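Local coordinates for protein ectoine dioxygenase (Sphingopyxis alaskensis, PDB 4MHR) that catalyses the iron(II)- and 2-oxoglutarate-dependent hydroxylation of L-ectoine to 5-hydroxyectoine, an osmolyte that helps cells survive extreme osmotic stress, at residues 132-137 against 156-161; 117-122 against 269-274; 30-35 against 166-171. All coordinates share one frame; numbering follows the deposited sequence.

Contact 1 of 3, residues 132-137 against 156-161; sequences YIHQSR and ETWHVE
One face of the Trp-158 indole receives the edge of the His-134 imidazole, in a T-shaped (edge-to-face) pair over the five-membered ring, with centroids 4.4 Å apart and planes at 66°. His-134 NE2 leads, 3.4 Å from Trp-158 CD1 and displaced toward the rim of the indole; His-134 CD2 is nearest to Trp-158 CE2, 3.9 Å away. In this cupin-fold dioxygenase the contact borders the ectoine site through Trp-158 and Gln-135, where helix 154-162, which carries the iron ligand Asp-154, faces strand 131-141. Trp-158 is important for ectoine stabilisation, and its side chain is about 3 Å from that of Asp-154 at the nearest atoms.

The strand turns a corner at His-134, and both His-134 and Gln-135 start their side chains toward the helix. Gln-135, an ectoine-binding residue, has CG anti to the backbone N (chi1 177°) and an extended chain, which carries its amide up to the indole, the two planes 85° apart. Its NE2 is hydrogen-bonded to the carbonyl of Leu-292, so that a second-shell backbone oxygen helps to fix the rotation of the amide. In this apo structure a water joins the two ectoine residues: it accepts a bond from Trp-158 NE1 at 3.0 Å and a weak one from Gln-135 NE2 at 3.3 Å.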
loop_
_atom_site.group_PDB
_atom_site.type_symbol
_atom_site.label_atom_id
_atom_site.label_comp_id
_atom_site.label_asym_id
_atom_site.label_seq_id
_atom_site.Cartn_x
_atom_site.Cartn_y
_atom_site.Cartn_z
ATOM N N TYR A 132 2.789 -11.779 6.051
ATOM C CA TYR A 132 1.367 -11.904 6.300
ATOM C C TYR A 132 0.741 -10.565 5.914
ATOM O O TYR A 132 1.463 -9.567 5.618
ATOM C CB TYR A 132 1.126 -12.283 7.780
ATOM C CG TYR A 132 1.385 -11.130 8.717
ATOM C CD1 TYR A 132 2.677 -10.788 9.105
ATOM C CD2 TYR A 132 0.368 -10.361 9.168
ATOM C CE1 TYR A 132 2.898 -9.737 9.922
ATOM C CE2 TYR A 132 0.600 -9.259 10.010
ATOM C CZ TYR A 132 1.860 -8.978 10.375
ATOM O OH TYR A 132 2.167 -7.905 11.180
ATOM N N ILE A 133 -0.586 -10.564 5.825
ATOM C CA ILE A 133 -1.366 -9.380 5.445
ATOM C C ILE A 133 -1.592 -8.495 6.635
ATOM O O ILE A 133 -2.308 -8.873 7.520
ATOM C CB ILE A 133 -2.704 -9.724 4.755
ATOM C CG1 ILE A 133 -2.436 -10.593 3.518
ATOM C CG2 ILE A 133 -3.437 -8.435 4.356
ATOM C CD1 ILE A 133 -1.521 -9.947 2.488
ATOM N N HIS A 134 -0.920 -7.338 6.687
ATOM C CA HIS A 134 -1.102 -6.382 7.797
ATOM C C HIS A 134 -2.472 -5.662 7.650
ATOM O O HIS A 134 -3.121 -5.325 8.608
ATOM C CB HIS A 134 0.066 -5.376 7.808
ATOM C CG HIS A 134 -0.182 -4.116 8.587
ATOM N ND1 HIS A 134 -0.074 -4.038 9.964
ATOM C CD2 HIS A 134 -0.444 -2.855 8.160
ATOM C CE1 HIS A 134 -0.268 -2.789 10.353
ATOM N NE2 HIS A 134 -0.499 -2.051 9.278
ATOM N N GLN A 135 -2.871 -5.397 6.424
ATOM C CA GLN A 135 -4.079 -4.630 6.145
ATOM C C GLN A 135 -4.361 -4.861 4.709
ATOM O O GLN A 135 -3.423 -4.985 3.918
ATOM C CB GLN A 135 -3.799 -3.146 6.333
ATOM C CG GLN A 135 -4.977 -2.246 5.985
ATOM C CD GLN A 135 -4.561 -0.794 5.992
ATOM O OE1 GLN A 135 -4.284 -0.184 4.929
ATOM N NE2 GLN A 135 -4.444 -0.244 7.183
ATOM N N SER A 136 -5.627 -4.829 4.324
ATOM C CA SER A 136 -6.050 -4.820 2.923
ATOM C C SER A 136 -7.236 -3.887 2.724
ATOM O O SER A 136 -7.976 -3.583 3.691
ATOM C CB SER A 136 -6.398 -6.204 2.439
ATOM O OG SER A 136 -7.565 -6.745 3.034
ATOM N N ARG A 137 -7.424 -3.390 1.500
ATOM C CA ARG A 137 -8.589 -2.492 1.261
ATOM C C ARG A 137 -8.928 -2.573 -0.173
ATOM O O ARG A 137 -8.007 -2.564 -1.003
ATOM C CB ARG A 137 -8.331 -1.000 1.426
ATOM C CG ARG A 137 -7.572 -0.474 2.562
ATOM C CD ARG A 137 -6.988 0.901 2.214
ATOM N NE ARG A 137 -8.016 1.911 2.080
ATOM C CZ ARG A 137 -8.018 3.104 2.686
ATOM N NH1 ARG A 137 -7.028 3.481 3.494
ATOM N NH2 ARG A 137 -9.035 3.933 2.471
ATOM N N GLU A 156 4.782 5.856 9.082
ATOM C CA GLU A 156 4.750 6.746 10.252
ATOM C C GLU A 156 3.486 6.460 11.080
ATOM O O GLU A 156 3.561 6.403 12.318
ATOM C CB GLU A 156 4.852 8.218 9.877
ATOM C CG GLU A 156 5.142 9.184 11.031
ATOM C CD GLU A 156 3.872 9.700 11.759
ATOM O OE1 GLU A 156 2.784 9.372 11.316
ATOM O OE2 GLU A 156 4.010 10.388 12.823
ATOM N N THR A 157 2.357 6.211 10.392
ATOM C CA THR A 157 1.157 5.742 11.068
ATOM C C THR A 157 1.246 4.336 11.626
ATOM O O THR A 157 0.848 4.093 12.783
ATOM C CB THR A 157 -0.051 5.867 10.169
ATOM O OG1 THR A 157 -0.242 7.245 9.920
ATOM C CG2 THR A 157 -1.346 5.227 10.774
ATOM N N TRP A 158 1.706 3.396 10.814
ATOM C CA TRP A 158 1.824 2.018 11.274
ATOM C C TRP A 158 2.710 1.911 12.531
ATOM O O TRP A 158 2.422 1.159 13.438
ATOM C CB TRP A 158 2.272 1.078 10.146
ATOM C CG TRP A 158 1.293 1.011 9.026
ATOM C CD1 TRP A 158 -0.061 1.357 9.087
ATOM C CD2 TRP A 158 1.540 0.625 7.666
ATOM N NE1 TRP A 158 -0.648 1.195 7.870
ATOM C CE2 TRP A 158 0.295 0.739 6.967
ATOM C CE3 TRP A 158 2.692 0.240 6.956
ATOM C CZ2 TRP A 158 0.161 0.441 5.603
ATOM C CZ3 TRP A 158 2.593 -0.027 5.588
ATOM C CH2 TRP A 158 1.325 0.084 4.906
ATOM N N HIS A 159 3.751 2.680 12.582
ATOM C CA HIS A 159 4.647 2.659 13.693
ATOM C C HIS A 159 3.992 3.343 14.927
ATOM O O HIS A 159 3.819 2.716 15.980
ATOM C CB HIS A 159 5.898 3.402 13.294
ATOM C CG HIS A 159 6.923 3.484 14.375
ATOM N ND1 HIS A 159 7.664 2.391 14.790
ATOM C CD2 HIS A 159 7.302 4.516 15.156
ATOM C CE1 HIS A 159 8.481 2.776 15.753
ATOM N NE2 HIS A 159 8.291 4.062 15.982
ATOM N N VAL A 160 3.613 4.611 14.765
ATOM C CA VAL A 160 3.082 5.425 15.883
ATOM C C VAL A 160 1.777 4.843 16.395
ATOM O O VAL A 160 1.605 4.675 17.617
ATOM C CB VAL A 160 2.876 6.903 15.525
ATOM C CG1 VAL A 160 2.097 7.640 16.654
ATOM C CG2 VAL A 160 4.209 7.550 15.321
ATOM N N GLU A 161 0.880 4.481 15.485
ATOM C CA GLU A 161 -0.426 3.976 15.889
ATOM C C GLU A 161 -0.600 2.470 16.006
ATOM O O GLU A 161 -1.407 2.025 16.792
ATOM C CB GLU A 161 -1.539 4.578 15.009
ATOM C CG GLU A 161 -1.459 6.101 14.889
ATOM C CD GLU A 161 -2.617 6.731 14.112
ATOM O OE1 GLU A 161 -3.683 6.125 14.040
ATOM O OE2 GLU A 161 -2.459 7.846 13.580
HETATM O O HOH W 1 -3.112 2.808 7.480
#

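Contact 2 of 3, residues 117-122 against 269-274; sequences ARLADV and LVYNAV
Leu-119 and Leu-269 touch through one methyl each, CD1 to CD1 at 4.0 Å, their side chains crossing at about a right angle. Such apolar contacts carry most of the meeting between helix 117-122 and strand 269-273, whose axes approach to 10.1 Å with their N-to-C directions 37° apart. Ala-120 offers the Tyr-271 ring a small surface: its CA lies 4.1 Å and its CB 4.2 Å from Tyr-271 CE1. The short side chain lets the ring come near the helix backbone; here helix 117-127 packs on a face of the large antiparallel sheet of the cupin fold.

The polar element is the phenol of Tyr-271. With CG anti to its own carbonyl carbon (chi1 -65°), the ring reaches from the strand to the helix and sets OH beside the aliphatic part of Leu-119, 3.4 Å from CB, with Leu-119 CD1 also near. That apolar neighbourhood leaves a buried hydroxyl in need of a partner, and the backbone carbonyl of Ala-114, in the preceding helix 108-115, supplies it through a hydrogen bond. One side chain thus packs by its ring against helix 117-127 and bonds by its oxygen to helix 108-115.

Around this pair, Met-172 of strand 169-175 touches both Leu-119 and Tyr-271, and Val-244 of strand 244-248 also meets Leu-119. Ile-133 of strand 131-141 flanks Tyr-271. Through Leu-119 and Ala-120, helix 117-127 lies over strands 264-273, 169-175 and 244-248, successive neighbours in the sheet.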
loop_
_atom_site.group_PDB
_atom_site.type_symbol
_atom_site.label_atom_id
_atom_site.label_comp_id
_atom_site.label_asym_id
_atom_site.label_seq_id
_atom_site.Cartn_x
_atom_site.Cartn_y
_atom_site.Cartn_z
ATOM N N ALA A 117 1.408 -16.263 -5.934
ATOM C CA ALA A 117 2.855 -16.244 -6.033
ATOM C C ALA A 117 3.405 -15.013 -6.793
ATOM O O ALA A 117 4.459 -14.492 -6.453
ATOM C CB ALA A 117 3.319 -17.503 -6.734
ATOM N N ARG A 118 2.684 -14.536 -7.792
ATOM C CA ARG A 118 3.158 -13.412 -8.552
ATOM C C ARG A 118 3.219 -12.168 -7.658
ATOM O O ARG A 118 3.958 -11.277 -8.002
ATOM C CB ARG A 118 2.270 -13.121 -9.763
ATOM C CG ARG A 118 2.394 -14.123 -10.889
ATOM C CD ARG A 118 1.223 -14.009 -11.869
ATOM N NE ARG A 118 0.039 -14.618 -11.297
ATOM C CZ ARG A 118 -1.083 -14.878 -11.970
ATOM N NH1 ARG A 118 -1.200 -14.570 -13.273
ATOM N NH2 ARG A 118 -2.069 -15.458 -11.330
ATOM N N LEU A 119 2.427 -12.118 -6.567
ATOM C CA LEU A 119 2.496 -11.049 -5.593
ATOM C C LEU A 119 3.328 -11.470 -4.389
ATOM O O LEU A 119 4.379 -10.839 -4.044
ATOM C CB LEU A 119 1.089 -10.556 -5.204
ATOM C CG LEU A 119 0.227 -10.108 -6.376
ATOM C CD1 LEU A 119 -1.056 -9.495 -5.875
ATOM C CD2 LEU A 119 0.979 -9.083 -7.290
ATOM N N ALA A 120 2.891 -12.538 -3.734
ATOM C CA ALA A 120 3.472 -12.902 -2.436
ATOM C C ALA A 120 4.971 -13.291 -2.452
ATOM O O ALA A 120 5.646 -13.035 -1.443
ATOM C CB ALA A 120 2.658 -13.987 -1.728
ATOM N N ASP A 121 5.458 -13.974 -3.499
ATOM C CA ASP A 121 6.890 -14.276 -3.633
ATOM C C ASP A 121 7.745 -13.030 -3.852
ATOM O O ASP A 121 8.887 -12.987 -3.417
ATOM C CB ASP A 121 7.210 -15.267 -4.759
ATOM C CG ASP A 121 6.885 -16.715 -4.336
ATOM O OD1 ASP A 121 6.632 -16.885 -3.176
ATOM O OD2 ASP A 121 6.833 -17.607 -5.158
ATOM N N VAL A 122 7.165 -12.026 -4.452
ATOM C CA VAL A 122 7.887 -10.736 -4.595
ATOM C C VAL A 122 7.977 -10.074 -3.239
ATOM O O VAL A 122 9.059 -9.588 -2.825
ATOM C CB VAL A 122 7.212 -9.850 -5.653
ATOM C CG1 VAL A 122 7.819 -8.497 -5.708
ATOM C CG2 VAL A 122 7.313 -10.423 -7.083
ATOM N N LEU A 269 -3.024 -4.210 -0.998
ATOM C CA LEU A 269 -2.576 -5.286 -0.093
ATOM C C LEU A 269 -1.304 -4.864 0.623
ATOM O O LEU A 269 -0.355 -4.492 -0.047
ATOM C CB LEU A 269 -2.332 -6.539 -0.904
ATOM C CG LEU A 269 -3.510 -7.064 -1.730
ATOM C CD1 LEU A 269 -3.114 -8.189 -2.661
ATOM C CD2 LEU A 269 -4.589 -7.578 -0.776
ATOM N N VAL A 270 -1.294 -4.871 1.956
ATOM C CA VAL A 270 -0.107 -4.592 2.709
ATOM C C VAL A 270 0.495 -5.881 3.244
ATOM O O VAL A 270 -0.101 -6.573 4.088
ATOM C CB VAL A 270 -0.362 -3.600 3.862
ATOM C CG1 VAL A 270 0.932 -3.275 4.609
ATOM C CG2 VAL A 270 -1.025 -2.316 3.344
ATOM N N TYR A 271 1.720 -6.164 2.800
ATOM C CA TYR A 271 2.496 -7.348 3.251
ATOM C C TYR A 271 3.466 -6.883 4.309
ATOM O O TYR A 271 4.184 -5.887 4.130
ATOM C CB TYR A 271 3.222 -7.979 2.054
ATOM C CG TYR A 271 2.366 -8.561 0.988
ATOM C CD1 TYR A 271 2.008 -9.929 1.006
ATOM C CD2 TYR A 271 1.870 -7.786 -0.044
ATOM C CE1 TYR A 271 1.216 -10.485 -0.023
ATOM C CE2 TYR A 271 1.047 -8.334 -1.050
ATOM C CZ TYR A 271 0.695 -9.672 -0.999
ATOM O OH TYR A 271 -0.078 -10.206 -1.983
ATOM N N ASN A 272 3.487 -7.553 5.439
ATOM C CA ASN A 272 4.491 -7.335 6.474
ATOM C C ASN A 272 5.327 -8.615 6.728
ATOM O O ASN A 272 4.820 -9.691 6.614
ATOM C CB ASN A 272 3.840 -6.854 7.764
ATOM C CG ASN A 272 4.876 -6.304 8.783
ATOM O OD1 ASN A 272 5.953 -5.793 8.433
ATOM N ND2 ASN A 272 4.515 -6.355 10.063
ATOM N N ALA A 273 6.602 -8.479 7.077
ATOM C CA ALA A 273 7.400 -9.637 7.441
ATOM C C ALA A 273 6.837 -10.189 8.769
ATOM O O ALA A 273 6.503 -9.408 9.706
ATOM C CB ALA A 273 8.889 -9.243 7.613
ATOM N N VAL A 274 6.728 -11.499 8.865
ATOM C CA VAL A 274 6.273 -12.117 10.169
ATOM C C VAL A 274 7.165 -11.747 11.359
ATOM O O VAL A 274 6.645 -11.570 12.433
ATOM C CB VAL A 274 6.063 -13.654 10.078
ATOM C CG1 VAL A 274 5.034 -14.042 9.032
ATOM C CG2 VAL A 274 7.394 -14.349 9.751
#

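Contact 3 of 3, residues 30-35 against 166-171; sequences VVHSEW and RMRALS
His-32 and Arg-168 are brought together by their torsions: CG of the histidine stands anti to its own carbonyl carbon (chi1 -71°), while in the arginine CG anti to the backbone N and a bend at chi2 lay CD over one face of the imidazole, and a further bend at chi3 turns the guanidinium. This gives a CH-pi contact with CD 3.4 Å from the ring centroid and 20° off the normal. In the cupin fold of this enzyme the pair joins the N-terminal loop 30-35 to the chain leading into strand 169-171 of the large antiparallel sheet.

Within the face contact, Arg-168 CD sits toward the rim, 3.2 Å from His-32 CD2, with CB and CG passing near NE2. The guanidinium plane is only 3° from that of the ring, yet the ionisable nitrogens His-32 NE2 and Arg-168 NE stay 4.1 Å apart. Arg-168 NH1 donates to the carbonyl of Leu-127, and His-32 ND1 is hydrogen-bonded to the carbonyl of Leu-126, so the end of helix 117-127 holds both partners and helps to fix how the imidazole is turned. Were an alanine to stand in place of His-32, the Arg-168 methylenes would probably lose the surface they lie on and the Leu-126 carbonyl its side-chain partner, leaving the middle of the arginine chain less confined though its NH1 keeps Leu-127.

At the ring edge, Met-167, the centre of an inverse gamma turn, places its backbone O in the imidazole plane, 3.3 Å from His-32 CE1.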
loop_
_atom_site.group_PDB
_atom_site.type_symbol
_atom_site.label_atom_id
_atom_site.label_comp_id
_atom_site.label_asym_id
_atom_site.label_seq_id
_atom_site.Cartn_x
_atom_site.Cartn_y
_atom_site.Cartn_z
ATOM N N VAL A 30 16.071 -1.433 2.509
ATOM C CA VAL A 30 14.907 -1.345 1.599
ATOM C C VAL A 30 14.590 -2.748 1.024
ATOM O O VAL A 30 13.469 -3.210 1.084
ATOM C CB VAL A 30 15.061 -0.248 0.545
ATOM C CG1 VAL A 30 13.788 -0.023 -0.259
ATOM C CG2 VAL A 30 15.428 1.115 1.166
ATOM N N VAL A 31 15.581 -3.370 0.397
ATOM C CA VAL A 31 15.464 -4.720 -0.133
ATOM C C VAL A 31 16.170 -5.588 0.954
ATOM O O VAL A 31 17.356 -5.430 1.261
ATOM C CB VAL A 31 16.157 -4.867 -1.471
ATOM C CG1 VAL A 31 16.242 -6.324 -1.909
ATOM C CG2 VAL A 31 15.472 -4.005 -2.496
ATOM N N HIS A 32 15.425 -6.510 1.522
ATOM C CA HIS A 32 15.907 -7.280 2.665
ATOM C C HIS A 32 16.506 -8.668 2.310
ATOM O O HIS A 32 16.648 -9.572 3.184
ATOM C CB HIS A 32 14.754 -7.461 3.616
ATOM C CG HIS A 32 14.328 -6.226 4.356
ATOM N ND1 HIS A 32 13.518 -5.248 3.808
ATOM C CD2 HIS A 32 14.588 -5.827 5.622
ATOM C CE1 HIS A 32 13.261 -4.317 4.730
ATOM N NE2 HIS A 32 13.904 -4.658 5.842
ATOM N N SER A 33 16.807 -8.865 1.037
ATOM C CA SER A 33 17.385 -10.163 0.576
ATOM C C SER A 33 18.561 -9.836 -0.294
ATOM O O SER A 33 18.514 -8.825 -0.996
ATOM C CB SER A 33 16.376 -10.984 -0.291
ATOM O OG SER A 33 15.243 -11.458 0.464
ATOM N N GLU A 34 19.560 -10.733 -0.340
ATOM C CA GLU A 34 20.555 -10.700 -1.442
ATOM C C GLU A 34 19.812 -11.050 -2.722
ATOM O O GLU A 34 18.962 -11.927 -2.721
ATOM C CB GLU A 34 21.711 -11.718 -1.181
ATOM C CG GLU A 34 22.385 -11.597 0.175
ATOM C CD GLU A 34 23.391 -10.425 0.082
ATOM O OE1 GLU A 34 23.600 -9.996 -1.051
ATOM O OE2 GLU A 34 24.002 -10.001 1.072
ATOM N N TRP A 35 20.136 -10.403 -3.823
ATOM C CA TRP A 35 19.569 -10.780 -5.084
ATOM C C TRP A 35 20.303 -11.978 -5.650
ATOM O O TRP A 35 21.509 -11.941 -5.681
ATOM C CB TRP A 35 19.668 -9.658 -6.105
ATOM C CG TRP A 35 18.924 -10.047 -7.401
ATOM C CD1 TRP A 35 17.566 -9.973 -7.653
ATOM C CD2 TRP A 35 19.510 -10.676 -8.573
ATOM N NE1 TRP A 35 17.289 -10.437 -8.939
ATOM C CE2 TRP A 35 18.464 -10.861 -9.525
ATOM C CE3 TRP A 35 20.838 -11.010 -8.944
ATOM C CZ2 TRP A 35 18.702 -11.423 -10.812
ATOM C CZ3 TRP A 35 21.058 -11.628 -10.248
ATOM C CH2 TRP A 35 20.006 -11.811 -11.142
ATOM N N ARG A 166 9.676 -1.678 12.628
ATOM C CA ARG A 166 10.749 -1.505 11.645
ATOM C C ARG A 166 10.169 -1.283 10.222
ATOM O O ARG A 166 9.085 -1.728 9.912
ATOM C CB ARG A 166 11.699 -2.695 11.614
ATOM C CG ARG A 166 12.408 -3.055 12.918
ATOM C CD ARG A 166 13.434 -2.007 13.235
ATOM N NE ARG A 166 14.407 -2.655 14.002
ATOM C CZ ARG A 166 15.586 -3.120 13.597
ATOM N NH1 ARG A 166 16.067 -2.979 12.381
ATOM N NH2 ARG A 166 16.285 -3.743 14.506
ATOM N N MET A 167 10.966 -0.689 9.336
ATOM C CA MET A 167 10.523 -0.507 7.933
ATOM C C MET A 167 10.773 -1.783 7.184
ATOM O O MET A 167 11.825 -1.935 6.590
ATOM C CB MET A 167 11.253 0.662 7.285
ATOM C CG MET A 167 10.923 1.991 7.995
ATOM S SD MET A 167 11.843 3.244 7.132
ATOM C CE MET A 167 11.449 4.656 8.153
ATOM N N ARG A 168 9.840 -2.709 7.288
ATOM C CA ARG A 168 9.972 -4.028 6.687
ATOM C C ARG A 168 8.591 -4.532 6.236
ATOM O O ARG A 168 8.160 -5.683 6.424
ATOM C CB ARG A 168 10.752 -5.002 7.585
ATOM C CG ARG A 168 10.840 -6.354 6.914
ATOM C CD ARG A 168 11.955 -7.333 6.755
ATOM N NE ARG A 168 12.508 -7.875 7.885
ATOM C CZ ARG A 168 13.370 -8.928 8.047
ATOM N NH1 ARG A 168 13.725 -9.895 7.221
ATOM N NH2 ARG A 168 13.874 -9.007 9.249
ATOM N N ALA A 169 7.867 -3.601 5.604
ATOM C CA ALA A 169 6.558 -3.843 5.029
ATOM C C ALA A 169 6.449 -3.158 3.702
ATOM O O ALA A 169 7.147 -2.166 3.420
ATOM C CB ALA A 169 5.423 -3.365 5.957
ATOM N N LEU A 170 5.561 -3.667 2.864
ATOM C CA LEU A 170 5.297 -2.992 1.611
ATOM C C LEU A 170 3.856 -3.082 1.188
ATOM O O LEU A 170 3.088 -4.003 1.640
ATOM C CB LEU A 170 6.163 -3.528 0.524
ATOM C CG LEU A 170 6.056 -4.965 0.158
ATOM C CD1 LEU A 170 4.934 -5.210 -0.815
ATOM C CD2 LEU A 170 7.316 -5.310 -0.592
ATOM N N SER A 171 3.466 -2.136 0.340
ATOM C CA SER A 171 2.100 -2.145 -0.201
ATOM C C SER A 171 2.087 -2.487 -1.660
ATOM O O SER A 171 3.020 -2.122 -2.434
ATOM C CB SER A 171 1.467 -0.781 -0.021
ATOM O OG SER A 171 1.508 -0.484 1.373
#

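Contacts 1 and 2 lie in the buried interior, whereas contact 3 is partly buried and includes residues that touch crystal neighbours. All three reach the same large antiparallel sheet: strand 264-273 runs between 131-141 and 169-175; Val-270 O accepts a backbone hydrogen bond from His-134 N, and Tyr-271 N gives one to Leu-170 O. Chemistry follows place. At the substrate site contact 1 uses aromatic and water-mediated interactions; contact 2, between helix 117-127 and the sheet, joins aliphatic groups to a tyrosine ring whose buried hydroxyl is bonded; contact 3, nearer the surface, sets a charged chain on an imidazole. Helix 117-127 serves two of them, packing in contact 2 and accepting side-chain bonds near its end in contact 3.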